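Local coordinates for centrosomal protein of 104 kDa (Homo sapiens, PDB 5LPI) that is required for ciliogenesis and for structural integrity at the ciliary tip, the part described here being its array of four zinc-binding fingers, at residues E21-T24 / L30-W33; C42-Q47 / A77-E82; N102-C107 / K119-G124. All coordinates share one frame; numbering follows the deposited sequence.

Contact 1 of 3, residues E21-T24 / L30-W33; sequences EEFT and LHYW. Unlike the reference sequence in segment 21-24: E22 (reference Ser). With ZN (zinc ion), chain G.
The first zinc finger of the array is where F23 meets H31, the histidine that the finger's helix offers to its metal. F23 lies in the loop ahead of helix 27-35, and H31 sits on that helix. The phenyl ring of F23 comes over one face of the imidazole with its CZ corner leading. F23 CZ approaches H31 ND1 to 3.4 Å, above the imidazole plane and nearer its ND1 side than its middle. The neighbouring corner, F23 CE1, lies 3.8 Å from H31 CG. The two rings are inclined to each other at 49°, and the centres of the F23 and H31 rings are 4.5 Å apart. The far end of the imidazole carries the metal bond, with H31 NE2 2.1 Å from the zinc ion. H31 has CG anti to its own N (chi1 180°), which stretches the imidazole out from the helix to the ion. C13, C16 and C36 supply the other three ligands. Both touching residues are buried, and F23 also packs on E18.

F23 is the centre of an inverse gamma turn, marked by a weak bond from T24 N to E22 O. Just after it, T24 OG1 accepts a hydrogen bond from G27 N, where the chain turns into the helix. An alanine in place of F23 would remove the ring from the imidazole face and is likely to let the zinc-bound H31 turn more easily. The arrangement belongs to a zinc finger of the CCHC ligand order, with a CxxC pair, a helical histidine and a last cysteine round one ion.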
loop_
_atom_site.group_PDB
_atom_site.type_symbol
_atom_site.label_atom_id
_atom_site.label_comp_id
_atom_site.label_asym_id
_atom_site.label_seq_id
_atom_site.Cartn_x
_atom_site.Cartn_y
_atom_site.Cartn_z
ATOM N N GLU A 21 6.644 -7.281 -22.346
ATOM C CA GLU A 21 7.351 -8.508 -22.694
ATOM C C GLU A 21 8.395 -8.854 -21.640
ATOM O O GLU A 21 8.598 -10.033 -21.326
ATOM C CB GLU A 21 7.988 -8.370 -24.083
ATOM C CG GLU A 21 9.169 -7.391 -24.190
ATOM C CD GLU A 21 8.767 -5.923 -24.086
ATOM O OE1 GLU A 21 7.556 -5.630 -23.966
ATOM O OE2 GLU A 21 9.673 -5.060 -24.126
ATOM N N GLU A 22 9.032 -7.842 -21.048
ATOM C CA GLU A 22 10.016 -8.102 -20.008
ATOM C C GLU A 22 9.396 -8.661 -18.736
ATOM O O GLU A 22 10.139 -9.144 -17.880
ATOM C CB GLU A 22 10.799 -6.827 -19.685
ATOM C CG GLU A 22 11.365 -6.107 -20.905
ATOM C CD GLU A 22 12.251 -6.994 -21.770
ATOM O OE1 GLU A 22 12.924 -7.896 -21.225
ATOM O OE2 GLU A 22 12.272 -6.785 -23.003
ATOM N N PHE A 23 8.068 -8.623 -18.590
ATOM C CA PHE A 23 7.442 -9.144 -17.377
ATOM C C PHE A 23 7.340 -10.656 -17.410
ATOM O O PHE A 23 6.251 -11.216 -17.234
ATOM C CB PHE A 23 6.050 -8.560 -17.151
ATOM C CG PHE A 23 6.064 -7.154 -16.664
ATOM C CD1 PHE A 23 7.251 -6.558 -16.270
ATOM C CD2 PHE A 23 4.888 -6.423 -16.590
ATOM C CE1 PHE A 23 7.268 -5.251 -15.831
ATOM C CE2 PHE A 23 4.900 -5.118 -16.150
ATOM C CZ PHE A 23 6.086 -4.532 -15.768
ATOM N N THR A 24 8.467 -11.325 -17.616
ATOM C CA THR A 24 8.526 -12.760 -17.394
ATOM C C THR A 24 8.288 -13.047 -15.921
ATOM O O THR A 24 8.107 -12.122 -15.124
ATOM C CB THR A 24 9.882 -13.323 -17.832
ATOM O OG1 THR A 24 10.906 -12.821 -16.966
ATOM C CG2 THR A 24 10.194 -12.913 -19.268
ATOM N N LEU A 30 11.603 -8.599 -10.304
ATOM C CA LEU A 30 12.383 -7.370 -10.282
ATOM C C LEU A 30 11.468 -6.153 -10.321
ATOM O O LEU A 30 11.728 -5.146 -9.646
ATOM C CB LEU A 30 13.361 -7.364 -11.455
ATOM C CG LEU A 30 14.332 -6.196 -11.598
ATOM C CD1 LEU A 30 15.132 -5.969 -10.306
ATOM C CD2 LEU A 30 15.266 -6.501 -12.747
ATOM N N HIS A 31 10.398 -6.236 -11.118
ATOM C CA HIS A 31 9.358 -5.215 -11.125
ATOM C C HIS A 31 8.840 -4.917 -9.718
ATOM O O HIS A 31 8.788 -3.754 -9.303
ATOM C CB HIS A 31 8.209 -5.670 -12.046
ATOM C CG HIS A 31 7.078 -4.694 -12.119
ATOM N ND1 HIS A 31 7.204 -3.457 -12.712
ATOM C CD2 HIS A 31 5.800 -4.772 -11.677
ATOM C CE1 HIS A 31 6.053 -2.815 -12.637
ATOM N NE2 HIS A 31 5.190 -3.589 -12.009
ATOM N N TYR A 32 8.442 -5.954 -8.972
ATOM C CA TYR A 32 7.906 -5.725 -7.631
ATOM C C TYR A 32 8.970 -5.145 -6.710
ATOM O O TYR A 32 8.678 -4.296 -5.861
ATOM C CB TYR A 32 7.379 -7.016 -7.011
ATOM C CG TYR A 32 6.435 -7.872 -7.849
ATOM C CD1 TYR A 32 5.451 -7.305 -8.654
ATOM C CD2 TYR A 32 6.525 -9.262 -7.802
ATOM C CE1 TYR A 32 4.588 -8.120 -9.413
ATOM C CE2 TYR A 32 5.669 -10.077 -8.547
ATOM C CZ TYR A 32 4.703 -9.495 -9.352
ATOM O OH TYR A 32 3.863 -10.307 -10.092
ATOM N N TRP A 33 10.205 -5.632 -6.834
ATOM C CA TRP A 33 11.255 -5.261 -5.894
ATOM C C TRP A 33 11.645 -3.795 -6.044
ATOM O O TRP A 33 11.973 -3.141 -5.044
ATOM C CB TRP A 33 12.471 -6.175 -6.102
ATOM C CG TRP A 33 13.631 -5.911 -5.193
ATOM C CD1 TRP A 33 14.896 -5.550 -5.568
ATOM C CD2 TRP A 33 13.654 -6.014 -3.757
ATOM N NE1 TRP A 33 15.693 -5.421 -4.458
ATOM C CE2 TRP A 33 14.963 -5.703 -3.337
ATOM C CE3 TRP A 33 12.702 -6.359 -2.793
ATOM C CZ2 TRP A 33 15.336 -5.696 -1.995
ATOM C CZ3 TRP A 33 13.073 -6.363 -1.461
ATOM C CH2 TRP A 33 14.383 -6.036 -1.074
HETATM ZN ZN ZN G . 3.252 -3.318 -11.164
#

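Contact 2 of 3, residues C42-Q47 / A77-E82; sequences CDHCKQ and AVFKEE. With ZN (zinc ion), chain F.
H44 and F79 make this contact through the corners of their rings. H44 CE1 stands 3.6 Å from F79 CZ, and H44 ND1 lies farther off at 4.1 Å from the same F79 CZ. The planes of the H44 and F79 rings are almost perpendicular, at 89°, with centres 5.5 Å apart. It is a small surface contact between two zinc fingers of the array. H44 CG is anti to the carbonyl carbon (chi1 -51°), a setting that directs the imidazole out from the zinc-binding turn toward F79. This histidine is not one of the metal ligands.

The next shell fixes the turn that carries H44. C42 and C45 form a CxxC pair, and H44 is one of the two residues between them. C42 SG binds the zinc ion at 2.3 Å and C45 SG binds it at 2.4 Å; H57 and C62 complete the site. The thiolate of C42 also receives weak bonds from the backbone N atoms of H44 and C45. A straighter bond, 158° at the hydrogen, runs from Q47 N to C45 SG. K46 NZ reaches back to D43, taking both D43 O and D43 OD1 in a hydrogen bond and a salt bridge. The carboxylate oxygen is met on its anti side, out of the carboxylate plane.

On the other finger, E82 OE1 lies at the edge of the F79 ring, in its plane. F68 serves both partners, stacking with F79 and meeting H44 edge-to-face. H44 and A77 also rest on L58 of helix 54-60. Strand 77-79 pairs antiparallel with strand 68-70, and V78 packs on helix 83-89.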
loop_
_atom_site.group_PDB
_atom_site.type_symbol
_atom_site.label_atom_id
_atom_site.label_comp_id
_atom_site.label_asym_id
_atom_site.label_seq_id
_atom_site.Cartn_x
_atom_site.Cartn_y
_atom_site.Cartn_z
ATOM N N CYS A 42 8.780 -2.876 2.710
ATOM C CA CYS A 42 8.660 -2.566 4.135
ATOM C C CYS A 42 10.037 -2.278 4.723
ATOM O O CYS A 42 10.933 -3.127 4.659
ATOM C CB CYS A 42 8.002 -3.721 4.883
ATOM S SG CYS A 42 7.857 -3.366 6.634
ATOM N N ASP A 43 10.219 -1.089 5.303
ATOM C CA ASP A 43 11.541 -0.774 5.845
ATOM C C ASP A 43 11.872 -1.636 7.064
ATOM O O ASP A 43 13.051 -1.816 7.385
ATOM C CB ASP A 43 11.631 0.711 6.212
ATOM C CG ASP A 43 13.071 1.183 6.445
ATOM O OD1 ASP A 43 14.025 0.541 5.943
ATOM O OD2 ASP A 43 13.247 2.214 7.133
ATOM N N HIS A 44 10.864 -2.210 7.719
ATOM C CA HIS A 44 11.097 -2.927 8.963
ATOM C C HIS A 44 11.502 -4.382 8.734
ATOM O O HIS A 44 12.386 -4.885 9.432
ATOM C CB HIS A 44 9.843 -2.805 9.829
ATOM C CG HIS A 44 9.383 -1.388 9.974
ATOM N ND1 HIS A 44 10.057 -0.471 10.750
ATOM C CD2 HIS A 44 8.392 -0.702 9.355
ATOM C CE1 HIS A 44 9.459 0.705 10.655
ATOM N NE2 HIS A 44 8.457 0.595 9.801
ATOM N N CYS A 45 10.912 -5.050 7.733
ATOM C CA CYS A 45 11.187 -6.449 7.462
ATOM C C CYS A 45 11.818 -6.695 6.102
ATOM O O CYS A 45 12.234 -7.831 5.825
ATOM C CB CYS A 45 9.891 -7.271 7.572
ATOM S SG CYS A 45 8.769 -7.031 6.188
ATOM N N LYS A 46 11.899 -5.673 5.251
ATOM C CA LYS A 46 12.487 -5.682 3.906
ATOM C C LYS A 46 11.694 -6.507 2.896
ATOM O O LYS A 46 12.210 -6.795 1.802
ATOM C CB LYS A 46 13.957 -6.140 3.908
ATOM C CG LYS A 46 14.801 -5.527 5.033
ATOM C CD LYS A 46 14.805 -4.006 5.044
ATOM C CE LYS A 46 15.679 -3.476 6.192
ATOM N NZ LYS A 46 15.759 -1.987 6.179
ATOM N N GLN A 47 10.456 -6.881 3.207
ATOM C CA GLN A 47 9.590 -7.547 2.246
ATOM C C GLN A 47 8.866 -6.511 1.392
ATOM O O GLN A 47 8.624 -5.391 1.839
ATOM C CB GLN A 47 8.549 -8.408 2.955
ATOM C CG GLN A 47 9.143 -9.518 3.786
ATOM C CD GLN A 47 9.497 -10.715 2.946
ATOM O OE1 GLN A 47 10.668 -10.991 2.717
ATOM N NE2 GLN A 47 8.481 -11.433 2.469
ATOM N N ALA A 77 -0.740 1.974 11.817
ATOM C CA ALA A 77 0.226 1.384 12.732
ATOM C C ALA A 77 1.210 2.441 13.216
ATOM O O ALA A 77 1.716 3.252 12.433
ATOM C CB ALA A 77 0.996 0.252 12.049
ATOM N N VAL A 78 1.479 2.423 14.513
ATOM C CA VAL A 78 2.434 3.315 15.153
ATOM C C VAL A 78 3.333 2.448 16.024
ATOM O O VAL A 78 2.871 1.450 16.587
ATOM C CB VAL A 78 1.708 4.383 16.004
ATOM C CG1 VAL A 78 2.701 5.291 16.712
ATOM C CG2 VAL A 78 0.742 5.202 15.129
ATOM N N PHE A 79 4.608 2.806 16.119
ATOM C CA PHE A 79 5.485 2.118 17.058
ATOM C C PHE A 79 4.818 2.060 18.427
ATOM O O PHE A 79 4.217 3.039 18.880
ATOM C CB PHE A 79 6.830 2.831 17.163
ATOM C CG PHE A 79 7.792 2.486 16.064
ATOM C CD1 PHE A 79 8.162 1.170 15.837
ATOM C CD2 PHE A 79 8.358 3.484 15.284
ATOM C CE1 PHE A 79 9.067 0.854 14.832
ATOM C CE2 PHE A 79 9.257 3.176 14.276
ATOM C CZ PHE A 79 9.611 1.863 14.051
ATOM N N LYS A 80 4.889 0.892 19.072
ATOM C CA LYS A 80 4.133 0.699 20.308
ATOM C C LYS A 80 4.538 1.715 21.368
ATOM O O LYS A 80 3.683 2.220 22.107
ATOM C CB LYS A 80 4.312 -0.725 20.835
ATOM C CG LYS A 80 3.066 -1.573 20.707
ATOM C CD LYS A 80 3.304 -2.984 21.224
ATOM C CE LYS A 80 2.180 -3.910 20.788
ATOM N NZ LYS A 80 2.497 -5.347 21.050
ATOM N N GLU A 81 5.829 2.052 21.437
ATOM C CA GLU A 81 6.290 2.978 22.472
ATOM C C GLU A 81 5.783 4.398 22.239
ATOM O O GLU A 81 5.569 5.138 23.206
ATOM C CB GLU A 81 7.822 2.985 22.562
ATOM C CG GLU A 81 8.547 3.383 21.279
ATOM C CD GLU A 81 8.855 2.192 20.386
ATOM O OE1 GLU A 81 8.052 1.240 20.366
ATOM O OE2 GLU A 81 9.908 2.199 19.715
ATOM N N GLU A 82 5.593 4.798 20.979
ATOM C CA GLU A 82 5.160 6.150 20.649
ATOM C C GLU A 82 3.647 6.298 20.625
ATOM O O GLU A 82 3.157 7.427 20.533
ATOM C CB GLU A 82 5.734 6.576 19.292
ATOM C CG GLU A 82 7.256 6.518 19.209
ATOM C CD GLU A 82 7.784 6.781 17.806
ATOM O OE1 GLU A 82 7.178 6.283 16.836
ATOM O OE2 GLU A 82 8.804 7.489 17.668
HETATM ZN ZN ZN F . 7.222 -5.525 7.235
#

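Contact 3 of 3, residues N102-C107 / K119-G124; sequences NRCPLC and KAHLMG. With ZN (zinc ion), chain H.
C104, C107 and H121 share one zinc ion in the last CCHC finger of the array, where a CxxC turn after strand 102-103 faces helix 115-123. The side chain of H121 runs from the helix straight to this metal. Its CB points toward the turn, and with chi1 at 180° the CB-CG bond extends directly opposite the backbone N. H121 ND1 lies on the side away from the metal bond, 4.2 Å from the zinc ion. H121 CD2 lies 3.9 Å from C104 SG. On the other flank of the coordinating nitrogen, H121 CE1 is 3.6 Å from C107 SG. Between these two carbons, H121 NE2 closes on the zinc ion at 2.1 Å. The two sulfurs approach the ring differently: C107 SG sits beside it close to its plane, and C104 SG comes in at a slant. C128 is the fourth ligand, and its backbone also bonds with that of H121. F111 of strand 110-111 stacks on the H121 ring and touches C104 as well.

L122 is the next residue on the helix. The L122 CD2 methyl lies loosely against C104 SG, 4.4 Å away. Other fingers are reached from the turn, where P105 and L106 pack on L54 of helix 54-60 and R103 makes a salt bridge with E76.

Backbone N-H groups of the turn also reach the thiolate of C104. The bond from L106 N is weak. That from C107 N is straighter, at 164° and 3.6 Å from C107 N to C104 SG. Such bonds are likely to draw off some of the negative charge. C104 SG thus keeps two N-H partners while binding the zinc ion at 2.3 Å.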
loop_
_atom_site.group_PDB
_atom_site.type_symbol
_atom_site.label_atom_id
_atom_site.label_comp_id
_atom_site.label_asym_id
_atom_site.label_seq_id
_atom_site.Cartn_x
_atom_site.Cartn_y
_atom_site.Cartn_z
ATOM N N ASN A 102 -10.903 4.834 0.896
ATOM C CA ASN A 102 -9.518 4.387 0.987
ATOM C C ASN A 102 -8.709 5.324 1.876
ATOM O O ASN A 102 -8.941 6.535 1.914
ATOM C CB ASN A 102 -8.854 4.374 -0.384
ATOM C CG ASN A 102 -9.386 3.314 -1.280
ATOM O OD1 ASN A 102 -9.922 2.312 -0.816
ATOM N ND2 ASN A 102 -9.231 3.517 -2.590
ATOM N N ARG A 103 -7.706 4.761 2.541
ATOM C CA ARG A 103 -6.798 5.520 3.389
ATOM C C ARG A 103 -5.370 5.246 2.942
ATOM O O ARG A 103 -4.906 4.103 3.016
ATOM C CB ARG A 103 -6.975 5.138 4.861
ATOM C CG ARG A 103 -5.849 5.600 5.768
ATOM C CD ARG A 103 -5.687 7.112 5.735
ATOM N NE ARG A 103 -4.923 7.618 6.876
ATOM C CZ ARG A 103 -5.426 8.392 7.839
ATOM N NH1 ARG A 103 -6.709 8.764 7.805
ATOM N NH2 ARG A 103 -4.643 8.814 8.825
ATOM N N CYS A 104 -4.681 6.282 2.485
ATOM C CA CYS A 104 -3.287 6.124 2.078
ATOM C C CYS A 104 -2.399 6.124 3.308
ATOM O O CYS A 104 -2.400 7.107 4.059
ATOM C CB CYS A 104 -2.827 7.235 1.143
ATOM S SG CYS A 104 -1.137 6.924 0.556
ATOM N N PRO A 105 -1.638 5.059 3.559
ATOM C CA PRO A 105 -0.725 5.061 4.704
ATOM C C PRO A 105 0.538 5.880 4.472
ATOM O O PRO A 105 1.306 6.086 5.424
ATOM C CB PRO A 105 -0.388 3.578 4.867
ATOM C CG PRO A 105 -0.321 3.090 3.419
ATOM C CD PRO A 105 -1.490 3.840 2.734
ATOM N N LEU A 106 0.785 6.345 3.246
ATOM C CA LEU A 106 1.992 7.122 2.968
ATOM C C LEU A 106 1.771 8.617 3.181
ATOM O O LEU A 106 2.616 9.296 3.769
ATOM C CB LEU A 106 2.471 6.868 1.538
ATOM C CG LEU A 106 2.702 5.401 1.154
ATOM C CD1 LEU A 106 3.210 5.312 -0.284
ATOM C CD2 LEU A 106 3.687 4.719 2.139
ATOM N N CYS A 107 0.646 9.152 2.706
ATOM C CA CYS A 107 0.355 10.571 2.869
ATOM C C CYS A 107 -0.807 10.832 3.818
ATOM O O CYS A 107 -1.126 12.000 4.077
ATOM C CB CYS A 107 0.079 11.223 1.500
ATOM S SG CYS A 107 -1.519 10.768 0.750
ATOM N N LYS A 119 -5.373 3.015 -7.641
ATOM C CA LYS A 119 -4.451 3.197 -8.756
ATOM C C LYS A 119 -4.294 4.669 -9.107
ATOM O O LYS A 119 -3.174 5.140 -9.330
ATOM C CB LYS A 119 -4.927 2.402 -9.977
ATOM C CG LYS A 119 -4.735 0.895 -9.850
ATOM C CD LYS A 119 -4.934 0.228 -11.220
ATOM C CE LYS A 119 -4.642 -1.269 -11.179
ATOM N NZ LYS A 119 -5.700 -2.020 -10.446
ATOM N N ALA A 120 -5.401 5.416 -9.153
ATOM C CA ALA A 120 -5.302 6.823 -9.526
ATOM C C ALA A 120 -4.531 7.621 -8.478
ATOM O O ALA A 120 -3.760 8.530 -8.814
ATOM C CB ALA A 120 -6.699 7.403 -9.745
ATOM N N HIS A 121 -4.724 7.298 -7.200
ATOM C CA HIS A 121 -3.980 7.994 -6.155
ATOM C C HIS A 121 -2.487 7.704 -6.242
ATOM O O HIS A 121 -1.662 8.621 -6.226
ATOM C CB HIS A 121 -4.502 7.590 -4.781
ATOM C CG HIS A 121 -3.787 8.274 -3.660
ATOM N ND1 HIS A 121 -4.063 9.571 -3.287
ATOM C CD2 HIS A 121 -2.780 7.856 -2.857
ATOM C CE1 HIS A 121 -3.269 9.919 -2.290
ATOM N NE2 HIS A 121 -2.486 8.893 -2.007
ATOM N N LEU A 122 -2.122 6.433 -6.337
ATOM C CA LEU A 122 -0.712 6.063 -6.224
ATOM C C LEU A 122 0.065 6.279 -7.523
ATOM O O LEU A 122 1.263 6.574 -7.478
ATOM C CB LEU A 122 -0.605 4.611 -5.762
ATOM C CG LEU A 122 -1.029 4.408 -4.299
ATOM C CD1 LEU A 122 -1.022 2.934 -3.936
ATOM C CD2 LEU A 122 -0.110 5.195 -3.351
ATOM N N MET A 123 -0.591 6.180 -8.679
ATOM C CA MET A 123 0.107 6.257 -9.957
ATOM C C MET A 123 -0.248 7.465 -10.802
ATOM O O MET A 123 0.524 7.816 -11.699
ATOM C CB MET A 123 -0.184 5.002 -10.782
ATOM C CG MET A 123 -0.030 3.766 -9.964
ATOM S SD MET A 123 0.130 2.346 -11.018
ATOM C CE MET A 123 -1.519 1.964 -11.422
ATOM N N GLY A 124 -1.389 8.088 -10.561
ATOM C CA GLY A 124 -1.871 9.119 -11.444
ATOM C C GLY A 124 -1.038 10.372 -11.323
ATOM O O GLY A 124 -0.147 10.477 -10.471
HETATM ZN ZN ZN H . -0.894 8.896 -0.664
#

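Overall arrangement
The three contacts follow one another along a single chain of four zinc fingers. Contact 1 and contact 3 each lie inside one finger and include its zinc-bound histidine. Contact 2 instead joins two fingers: the 42-47 turn binds one ion, while the F79 side chain is about 12 Å from another. Contact 1 touches contact 2 where W33 CZ3 packs 3.4 Å from K46 O. Contact 3 touches neither; its nearest atoms are about 8 Å from contact 1 and about 7 Å from contact 2. The centres of contacts 1 and 2 are about 27 Å apart, and those of contacts 2 and 3 about 19 Å.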